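Local coordinates for glycoside Hydrolase (PDB 5TA0), which probably hydrolyses agarose-type galactans as a family 86 glycoside hydrolase, and binds a neoagarose oligosaccharide in its cleft, at residues A[136-148]-A[168-180]. Numbering follows the deposited sequence.
With GAL (beta-D-galactopyranose), chain C; AAL (3,6-anhydro-alpha-L-galactopyranose), chain B.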
loop_
_atom_site.group_PDB
_atom_site.type_symbol
_atom_site.label_atom_id
_atom_site.label_comp_id
_atom_site.label_asym_id
_atom_site.label_seq_id
_atom_site.Cartn_x
_atom_site.Cartn_y
_atom_site.Cartn_z
ATOM N N LEU A 136 -3.625 12.031 9.901
ATOM C CA LEU A 136 -3.815 12.559 8.554
ATOM C C LEU A 136 -2.592 12.497 7.680
ATOM O O LEU A 136 -1.492 12.921 8.080
ATOM C CB LEU A 136 -4.311 14.009 8.610
ATOM C CG LEU A 136 -4.673 14.682 7.290
ATOM C CD1 LEU A 136 -5.893 14.017 6.703
ATOM C CD2 LEU A 136 -4.878 16.181 7.494
ATOM N N ILE A 137 -2.805 12.004 6.457
ATOM C CA ILE A 137 -1.884 12.212 5.345
ATOM C C ILE A 137 -2.355 13.438 4.581
ATOM O O ILE A 137 -3.436 13.459 4.016
ATOM C CB ILE A 137 -1.847 10.996 4.374
ATOM C CG1 ILE A 137 -1.594 9.690 5.140
ATOM C CG2 ILE A 137 -0.824 11.227 3.268
ATOM C CD1 ILE A 137 -1.805 8.451 4.299
ATOM N N LEU A 138 -1.520 14.472 4.576
ATOM C CA LEU A 138 -1.759 15.679 3.791
ATOM C C LEU A 138 -0.958 15.593 2.483
ATOM O O LEU A 138 0.153 15.097 2.466
ATOM C CB LEU A 138 -1.343 16.899 4.626
ATOM C CG LEU A 138 -1.637 18.278 4.023
ATOM C CD1 LEU A 138 -3.119 18.485 3.708
ATOM C CD2 LEU A 138 -1.169 19.392 4.964
ATOM N N CYS A 139 -1.560 16.060 1.389
ATOM C CA CYS A 139 -0.896 16.096 0.093
ATOM C C CYS A 139 -1.496 17.186 -0.751
ATOM O O CYS A 139 -2.689 17.524 -0.593
ATOM C CB CYS A 139 -1.066 14.738 -0.598
ATOM S SG CYS A 139 -0.148 14.500 -2.141
ATOM N N ASN A 140 -0.695 17.741 -1.658
ATOM C CA ASN A 140 -1.201 18.656 -2.689
ATOM C C ASN A 140 -1.558 17.883 -3.951
ATOM O O ASN A 140 -0.745 17.088 -4.458
ATOM C CB ASN A 140 -0.134 19.684 -3.059
ATOM C CG ASN A 140 0.165 20.628 -1.937
ATOM O OD1 ASN A 140 -0.617 21.539 -1.660
ATOM N ND2 ASN A 140 1.262 20.368 -1.227
ATOM N N GLN A 141 -2.729 18.174 -4.520
ATOM C CA GLN A 141 -2.972 17.798 -5.920
ATOM C C GLN A 141 -1.974 18.532 -6.822
ATOM O O GLN A 141 -1.374 19.537 -6.439
ATOM C CB GLN A 141 -4.397 18.131 -6.315
ATOM C CG GLN A 141 -5.424 17.277 -5.610
ATOM C CD GLN A 141 -6.837 17.684 -5.930
ATOM O OE1 GLN A 141 -7.178 17.990 -7.103
ATOM N NE2 GLN A 141 -7.672 17.745 -4.906
ATOM N N PHE A 142 -1.740 17.963 -7.994
ATOM C CA PHE A 142 -0.716 18.456 -8.887
ATOM C C PHE A 142 -0.832 19.954 -9.210
ATOM O O PHE A 142 0.175 20.674 -9.185
ATOM C CB PHE A 142 -0.694 17.654 -10.188
ATOM C CG PHE A 142 0.406 18.085 -11.119
ATOM C CD1 PHE A 142 0.158 18.963 -12.183
ATOM C CD2 PHE A 142 1.710 17.695 -10.887
ATOM C CE1 PHE A 142 1.193 19.390 -12.995
ATOM C CE2 PHE A 142 2.740 18.127 -11.693
ATOM C CZ PHE A 142 2.473 18.960 -12.755
ATOM N N SER A 143 -2.046 20.413 -9.503
ATOM C CA SER A 143 -2.282 21.773 -9.994
ATOM C C SER A 143 -3.137 22.534 -9.004
ATOM O O SER A 143 -4.088 21.971 -8.491
ATOM C CB SER A 143 -3.021 21.681 -11.322
ATOM O OG SER A 143 -3.172 22.953 -11.905
ATOM N N PRO A 144 -2.844 23.810 -8.716
ATOM C CA PRO A 144 -1.787 24.614 -9.311
ATOM C C PRO A 144 -0.474 24.615 -8.509
ATOM O O PRO A 144 0.393 25.438 -8.736
ATOM C CB PRO A 144 -2.442 26.002 -9.350
ATOM C CG PRO A 144 -3.289 26.019 -8.134
ATOM C CD PRO A 144 -3.770 24.621 -7.904
ATOM N N PHE A 145 -0.319 23.668 -7.585
ATOM C CA PHE A 145 0.860 23.599 -6.696
ATOM C C PHE A 145 2.180 23.464 -7.458
ATOM O O PHE A 145 3.171 24.108 -7.091
ATOM C CB PHE A 145 0.681 22.434 -5.696
ATOM C CG PHE A 145 1.771 22.337 -4.653
ATOM C CD1 PHE A 145 1.890 23.284 -3.659
ATOM C CD2 PHE A 145 2.669 21.298 -4.677
ATOM C CE1 PHE A 145 2.869 23.176 -2.678
ATOM C CE2 PHE A 145 3.654 21.191 -3.694
ATOM C CZ PHE A 145 3.756 22.132 -2.705
ATOM N N TYR A 146 2.230 22.632 -8.503
ATOM C CA TYR A 146 3.465 22.495 -9.284
ATOM C C TYR A 146 3.628 23.766 -10.130
ATOM O O TYR A 146 2.717 24.126 -10.845
ATOM C CB TYR A 146 3.468 21.297 -10.211
ATOM C CG TYR A 146 4.834 20.971 -10.752
ATOM C CD1 TYR A 146 5.850 20.545 -9.906
ATOM C CD2 TYR A 146 5.148 21.102 -12.101
ATOM C CE1 TYR A 146 7.109 20.223 -10.392
ATOM C CE2 TYR A 146 6.407 20.760 -12.581
ATOM C CZ TYR A 146 7.380 20.330 -11.712
ATOM O OH TYR A 146 8.642 19.995 -12.157
ATOM N N PRO A 147 4.766 24.455 -9.996
ATOM C CA PRO A 147 4.853 25.796 -10.594
ATOM C C PRO A 147 5.233 25.750 -12.067
ATOM O O PRO A 147 6.387 25.977 -12.427
ATOM C CB PRO A 147 5.879 26.505 -9.695
ATOM C CG PRO A 147 6.732 25.414 -9.160
ATOM C CD PRO A 147 5.885 24.187 -9.074
ATOM N N ASP A 148 4.240 25.437 -12.904
ATOM C CA ASP A 148 4.383 25.338 -14.364
ATOM C C ASP A 148 3.717 26.504 -15.093
ATOM O O ASP A 148 3.509 26.437 -16.297
ATOM C CB ASP A 148 3.815 24.007 -14.864
ATOM C CG ASP A 148 2.326 23.858 -14.610
ATOM O OD1 ASP A 148 1.774 22.770 -14.889
ATOM O OD2 ASP A 148 1.669 24.794 -14.098
ATOM N N PHE A 168 13.855 26.229 -7.411
ATOM C CA PHE A 168 12.543 25.862 -7.963
ATOM C C PHE A 168 11.637 25.225 -6.928
ATOM O O PHE A 168 11.974 24.232 -6.306
ATOM C CB PHE A 168 12.749 24.901 -9.109
ATOM C CG PHE A 168 11.495 24.547 -9.827
ATOM C CD1 PHE A 168 10.846 25.494 -10.594
ATOM C CD2 PHE A 168 10.978 23.242 -9.772
ATOM C CE1 PHE A 168 9.703 25.171 -11.277
ATOM C CE2 PHE A 168 9.824 22.926 -10.450
ATOM C CZ PHE A 168 9.204 23.876 -11.211
ATOM N N GLY A 169 10.465 25.825 -6.739
ATOM C CA GLY A 169 9.514 25.405 -5.733
ATOM C C GLY A 169 9.524 26.172 -4.421
ATOM O O GLY A 169 8.759 25.845 -3.513
ATOM N N THR A 170 10.380 27.188 -4.276
ATOM C CA THR A 170 10.443 27.955 -3.029
ATOM C C THR A 170 9.062 28.495 -2.645
ATOM O O THR A 170 8.634 28.318 -1.498
ATOM C CB THR A 170 11.494 29.063 -3.123
ATOM O OG1 THR A 170 12.804 28.452 -3.201
ATOM C CG2 THR A 170 11.440 29.990 -1.953
ATOM N N ALA A 171 8.364 29.122 -3.584
ATOM C CA ALA A 171 7.062 29.716 -3.263
ATOM C C ALA A 171 6.014 28.653 -2.955
ATOM O O ALA A 171 5.234 28.793 -2.017
ATOM C CB ALA A 171 6.586 30.628 -4.368
ATOM N N SER A 172 5.998 27.579 -3.725
ATOM C CA SER A 172 5.108 26.462 -3.471
ATOM C C SER A 172 5.383 25.913 -2.069
ATOM O O SER A 172 4.443 25.663 -1.294
ATOM C CB SER A 172 5.338 25.348 -4.496
ATOM O OG SER A 172 4.997 25.794 -5.810
ATOM N N GLY A 173 6.666 25.756 -1.739
ATOM C CA GLY A 173 7.035 25.254 -0.425
ATOM C C GLY A 173 6.648 26.163 0.739
ATOM O O GLY A 173 6.229 25.692 1.785
ATOM N N GLU A 174 6.845 27.452 0.545
ATOM C CA GLU A 174 6.447 28.415 1.561
ATOM C C GLU A 174 4.942 28.361 1.765
ATOM O O GLU A 174 4.471 28.385 2.897
ATOM C CB GLU A 174 6.896 29.827 1.212
ATOM C CG GLU A 174 6.471 30.823 2.264
ATOM C CD GLU A 174 6.887 32.250 1.996
ATOM O OE1 GLU A 174 6.059 33.133 2.297
ATOM O OE2 GLU A 174 8.032 32.495 1.575
ATOM N N PHE A 175 4.176 28.303 0.670
ATOM C CA PHE A 175 2.736 28.137 0.804
ATOM C C PHE A 175 2.434 26.913 1.683
ATOM O O PHE A 175 1.600 26.966 2.598
ATOM C CB PHE A 175 2.058 27.997 -0.583
ATOM C CG PHE A 175 0.675 27.413 -0.482
ATOM C CD1 PHE A 175 -0.408 28.188 -0.043
ATOM C CD2 PHE A 175 0.459 26.073 -0.733
ATOM C CE1 PHE A 175 -1.652 27.603 0.149
ATOM C CE2 PHE A 175 -0.784 25.507 -0.533
ATOM C CZ PHE A 175 -1.830 26.269 -0.115
ATOM N N TYR A 176 3.048 25.782 1.349
ATOM C CA TYR A 176 2.725 24.534 2.067
ATOM C C TYR A 176 3.100 24.627 3.546
ATOM O O TYR A 176 2.324 24.250 4.435
ATOM C CB TYR A 176 3.438 23.374 1.383
ATOM C CG TYR A 176 2.953 21.965 1.658
ATOM C CD1 TYR A 176 1.745 21.664 2.315
ATOM C CD2 TYR A 176 3.699 20.890 1.180
ATOM C CE1 TYR A 176 1.310 20.350 2.465
ATOM C CE2 TYR A 176 3.256 19.580 1.323
ATOM C CZ TYR A 176 2.073 19.314 1.979
ATOM O OH TYR A 176 1.587 18.042 2.146
ATOM N N GLY A 177 4.305 25.122 3.821
ATOM C CA GLY A 177 4.741 25.267 5.223
ATOM C C GLY A 177 3.855 26.232 6.004
ATOM O O GLY A 177 3.476 25.941 7.139
ATOM N N ARG A 178 3.504 27.365 5.409
ATOM C CA ARG A 178 2.639 28.336 6.097
ATOM C C ARG A 178 1.251 27.760 6.302
ATOM O O ARG A 178 0.646 27.932 7.347
ATOM C CB ARG A 178 2.559 29.655 5.356
ATOM C CG ARG A 178 3.822 30.497 5.404
ATOM C CD ARG A 178 3.556 31.812 4.694
ATOM N NE ARG A 178 4.691 32.710 4.801
ATOM C CZ ARG A 178 5.011 33.400 5.885
ATOM N NH1 ARG A 178 4.244 33.361 6.950
ATOM N NH2 ARG A 178 6.127 34.134 5.879
ATOM N N TYR A 179 0.725 27.061 5.302
ATOM C CA TYR A 179 -0.593 26.456 5.436
ATOM C C TYR A 179 -0.645 25.555 6.668
ATOM O O TYR A 179 -1.586 25.624 7.486
ATOM C CB TYR A 179 -0.927 25.622 4.173
ATOM C CG TYR A 179 -2.267 24.935 4.256
ATOM C CD1 TYR A 179 -2.378 23.665 4.805
ATOM C CD2 TYR A 179 -3.411 25.583 3.834
ATOM C CE1 TYR A 179 -3.615 23.050 4.948
ATOM C CE2 TYR A 179 -4.656 24.967 3.918
ATOM C CZ TYR A 179 -4.756 23.714 4.490
ATOM O OH TYR A 179 -5.970 23.092 4.613
ATOM N N ILE A 180 0.324 24.672 6.784
ATOM C CA ILE A 180 0.376 23.705 7.884
ATOM C C ILE A 180 0.444 24.459 9.216
ATOM O O ILE A 180 -0.323 24.175 10.147
ATOM C CB ILE A 180 1.549 22.714 7.729
ATOM C CG1 ILE A 180 1.386 21.835 6.482
ATOM C CG2 ILE A 180 1.713 21.840 8.968
ATOM C CD1 ILE A 180 2.694 21.271 5.982
HETATM C C1 GAL C . -10.349 15.395 -4.317
HETATM C C2 GAL C . -10.781 16.330 -3.184
HETATM C C3 GAL C . -11.939 17.246 -3.598
HETATM C C4 GAL C . -11.628 17.913 -4.932
HETATM C C5 GAL C . -11.272 16.844 -5.963
HETATM C C6 GAL C . -10.954 17.417 -7.342
HETATM O O2 GAL C . -11.156 15.510 -2.076
HETATM O O3 GAL C . -12.219 18.204 -2.560
HETATM O O4 GAL C . -10.492 18.783 -4.789
HETATM O O5 GAL C . -10.118 16.112 -5.522
HETATM O O6 GAL C . -10.597 16.362 -8.252
HETATM C C1 AAL B . -7.202 11.645 -6.051
HETATM C C2 AAL B . -6.417 12.898 -5.612
HETATM C C3 AAL B . -7.116 13.645 -4.489
HETATM C C4 AAL B . -8.556 13.905 -4.874
HETATM C C5 AAL B . -9.102 12.516 -4.768
HETATM C C6 AAL B . -8.487 12.041 -3.489
HETATM O O2 AAL B . -6.265 13.815 -6.701
HETATM O O3 AAL B . -7.252 12.757 -3.375
HETATM O O4 AAL B . -9.169 14.734 -3.864
HETATM O O5 AAL B . -8.615 11.697 -5.835
#
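Asn140, on the strand segment 136-140, meets Tyr176 within one beta-alpha unit of a (beta/alpha)8-type barrel, in which helix 170-180 runs back at 148° to the strand. The two side chains slide past each other: with CG beside its backbone N (chi1 -67°), Asn140 carries ND2 over the centre of the Tyr176 ring, 3.2 Å above its plane, the amide steeply inclined to the ring. The same nitrogen also lies over the centre of the Phe145 ring, while its hydrogen bond goes to Val200 O. Leu138 meets the tyrosine at its edge, CD2 reaching Tyr176 CE1 at 3.6 Å, and the phenol OH bonds to Glu199 O on the neighbouring strand. Replacing Tyr176 with an alanine would probably leave Asn140 without one of its two ring covers and Glu199 O without its phenol partner. Tyr146 receives the edge of Phe168 on its face in an offset edge-to-face pair, planes 79° apart, and Pro147 CG packs 3.6 Å from Phe168 CZ. The next residue after Asn140, Gln141, donates from NE2 to galactose O4. Ser172 covers the Phe145 face opposite Asn140 with CB, and its OG donates to Phe145 O at 2.8 Å, nearly in line with the carbonyl bond.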